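Probable zinc protease (Pseudomonas aeruginosa, PDB 4NNZ) is one subunit of the heterodimeric zinc protease PA0371-PA0372 and belongs to the M16 peptidase family, whose members are generally metallopeptidases. Local coordinates at residues D109-L114 and Y185-A190. Numbering follows the deposited sequence.
Sequences DRMAHL and YAPNNA
M111 meets P187 in a small apolar contact that, within an alpha/beta domain of the M16 family, joins the end of helix 100-112 to the turn before strand 190-196. M111 lies in the last turn of the helix, and P187 in the loop between helix 174-184 and the strand, which runs inside the mixed six-stranded sheet. The tight part is the methionine's sulfur and methyl against the proline ring. With chi1 at -159° CG of M111 swings away from the backbone N, beside the carbonyl carbon, and chi2 is likewise extended, which carries the thioether straight out from the helix; a bend at chi3 (78°) then brings the methyl to the ring's CG, with CD and CB next. The two side chains pass slantwise, with M111 CE 3.8 Å from P187 CG and M111 SD 4.0 Å from P187 CD. Both residues are buried, and I214 and Y35 also touch M111, while R217 packs on P187.

The proline is presented by a short 3-10 turn in which N189 N bonds to A186 O at 2.7 Å. Y185 belongs to the same buried side but contributes more loosely: its CE2 comes no nearer than 5.0 Å, to R110 CD, its ring stacks with Y35, and its hydroxyl is hydrogen-bonded to that of Y91. M111 O and Y185 O, both acceptors, merely lie 4.2 Å apart. Y181, on the helix leading into 185-190, bonds through its hydroxyl to R110 O and weakly to M111 O, a polar link between the two helices beside the apolar contact.

D109, A112 and H113 lie away from the contact and are exposed within the assembly. As the chain leaves the helix at H113, its N bonds to D109 O at 3.2 Å and closes the last turn.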
loop_
_atom_site.group_PDB
_atom_site.type_symbol
_atom_site.label_atom_id
_atom_site.label_comp_id
_atom_site.label_asym_id
_atom_site.label_seq_id
_atom_site.Cartn_x
_atom_site.Cartn_y
_atom_site.Cartn_z
ATOM N N ASP A 109 -18.481 27.252 7.739
ATOM C CA ASP A 109 -19.001 27.201 6.404
ATOM C C ASP A 109 -18.372 26.083 5.638
ATOM O O ASP A 109 -19.005 25.386 4.897
ATOM C CB ASP A 109 -18.681 28.484 5.700
ATOM C CG ASP A 109 -19.649 28.791 4.626
ATOM O OD1 ASP A 109 -20.834 28.831 4.939
ATOM O OD2 ASP A 109 -19.235 28.999 3.481
ATOM N N ARG A 110 -17.090 25.926 5.841
ATOM C CA ARG A 110 -16.343 24.911 5.193
ATOM C C ARG A 110 -16.897 23.572 5.583
ATOM O O ARG A 110 -17.058 22.720 4.770
ATOM C CB ARG A 110 -14.929 25.013 5.718
ATOM C CG ARG A 110 -13.844 24.835 4.696
ATOM C CD ARG A 110 -12.558 24.362 5.337
ATOM N NE ARG A 110 -11.890 25.458 6.007
ATOM C CZ ARG A 110 -11.541 26.577 5.410
ATOM N NH1 ARG A 110 -11.792 26.738 4.134
ATOM N NH2 ARG A 110 -10.948 27.531 6.093
ATOM N N MET A 111 -17.132 23.379 6.855
ATOM C CA MET A 111 -17.623 22.126 7.342
ATOM C C MET A 111 -18.996 21.826 6.832
ATOM O O MET A 111 -19.328 20.712 6.546
ATOM C CB MET A 111 -17.627 22.144 8.848
ATOM C CG MET A 111 -17.627 20.789 9.477
ATOM S SD MET A 111 -17.322 20.938 11.199
ATOM C CE MET A 111 -18.898 21.462 11.733
ATOM N N ALA A 112 -19.799 22.855 6.759
ATOM C CA ALA A 112 -21.173 22.728 6.372
ATOM C C ALA A 112 -21.436 22.288 4.949
ATOM O O ALA A 112 -22.359 21.539 4.707
ATOM C CB ALA A 112 -21.908 24.009 6.673
ATOM N N HIS A 113 -20.704 22.817 4.000
ATOM C CA HIS A 113 -20.954 22.413 2.655
ATOM C C HIS A 113 -19.797 22.704 1.761
ATOM O O HIS A 113 -19.010 23.569 2.034
ATOM C CB HIS A 113 -22.196 23.105 2.154
ATOM C CG HIS A 113 -22.001 24.551 1.871
ATOM N ND1 HIS A 113 -21.784 25.035 0.604
ATOM C CD2 HIS A 113 -21.981 25.618 2.693
ATOM C CE1 HIS A 113 -21.637 26.340 0.660
ATOM N NE2 HIS A 113 -21.746 26.719 1.917
ATOM N N LEU A 114 -19.714 21.985 0.668
ATOM C CA LEU A 114 -18.608 22.149 -0.217
ATOM C C LEU A 114 -19.091 22.726 -1.489
ATOM O O LEU A 114 -19.817 22.095 -2.205
ATOM C CB LEU A 114 -17.977 20.802 -0.513
ATOM C CG LEU A 114 -16.852 20.843 -1.537
ATOM C CD1 LEU A 114 -15.884 21.969 -1.267
ATOM C CD2 LEU A 114 -16.132 19.529 -1.632
ATOM N N TYR A 185 -15.270 14.977 6.356
ATOM C CA TYR A 185 -15.298 16.307 6.888
ATOM C C TYR A 185 -16.536 16.477 7.703
ATOM O O TYR A 185 -17.494 17.042 7.269
ATOM C CB TYR A 185 -15.247 17.312 5.765
ATOM C CG TYR A 185 -13.868 17.729 5.404
ATOM C CD1 TYR A 185 -12.933 16.816 4.988
ATOM C CD2 TYR A 185 -13.498 19.031 5.475
ATOM C CE1 TYR A 185 -11.660 17.197 4.665
ATOM C CE2 TYR A 185 -12.233 19.415 5.148
ATOM C CZ TYR A 185 -11.325 18.493 4.750
ATOM O OH TYR A 185 -10.088 18.900 4.438
ATOM N N ALA A 186 -16.517 15.938 8.886
ATOM C CA ALA A 186 -17.674 15.953 9.696
ATOM C C ALA A 186 -17.308 16.368 11.095
ATOM O O ALA A 186 -16.207 16.156 11.532
ATOM C CB ALA A 186 -18.310 14.601 9.694
ATOM N N PRO A 187 -18.275 16.890 11.836
ATOM C CA PRO A 187 -18.052 17.470 13.149
ATOM C C PRO A 187 -17.504 16.473 14.102
ATOM O O PRO A 187 -16.699 16.802 14.914
ATOM C CB PRO A 187 -19.440 17.872 13.572
ATOM C CG PRO A 187 -20.237 17.938 12.320
ATOM C CD PRO A 187 -19.386 17.553 11.174
ATOM N N ASN A 188 -17.913 15.239 13.960
ATOM C CA ASN A 188 -17.448 14.211 14.832
ATOM C C ASN A 188 -16.126 13.661 14.365
ATOM O O ASN A 188 -15.583 12.776 14.964
ATOM C CB ASN A 188 -18.484 13.127 15.007
ATOM C CG ASN A 188 -19.084 12.665 13.710
ATOM O OD1 ASN A 188 -19.721 13.417 13.018
ATOM N ND2 ASN A 188 -18.904 11.413 13.407
ATOM N N ASN A 189 -15.609 14.205 13.282
ATOM C CA ASN A 189 -14.266 13.909 12.855
ATOM C C ASN A 189 -13.314 15.051 13.041
ATOM O O ASN A 189 -12.260 15.039 12.508
ATOM C CB ASN A 189 -14.247 13.456 11.415
ATOM C CG ASN A 189 -13.086 12.572 11.113
ATOM O OD1 ASN A 189 -12.638 11.840 11.950
ATOM N ND2 ASN A 189 -12.585 12.655 9.926
ATOM N N ALA A 190 -13.704 16.048 13.792
ATOM C CA ALA A 190 -12.961 17.275 13.831
ATOM C C ALA A 190 -12.710 17.841 15.204
ATOM O O ALA A 190 -13.413 17.566 16.125
ATOM C CB ALA A 190 -13.636 18.297 12.958
#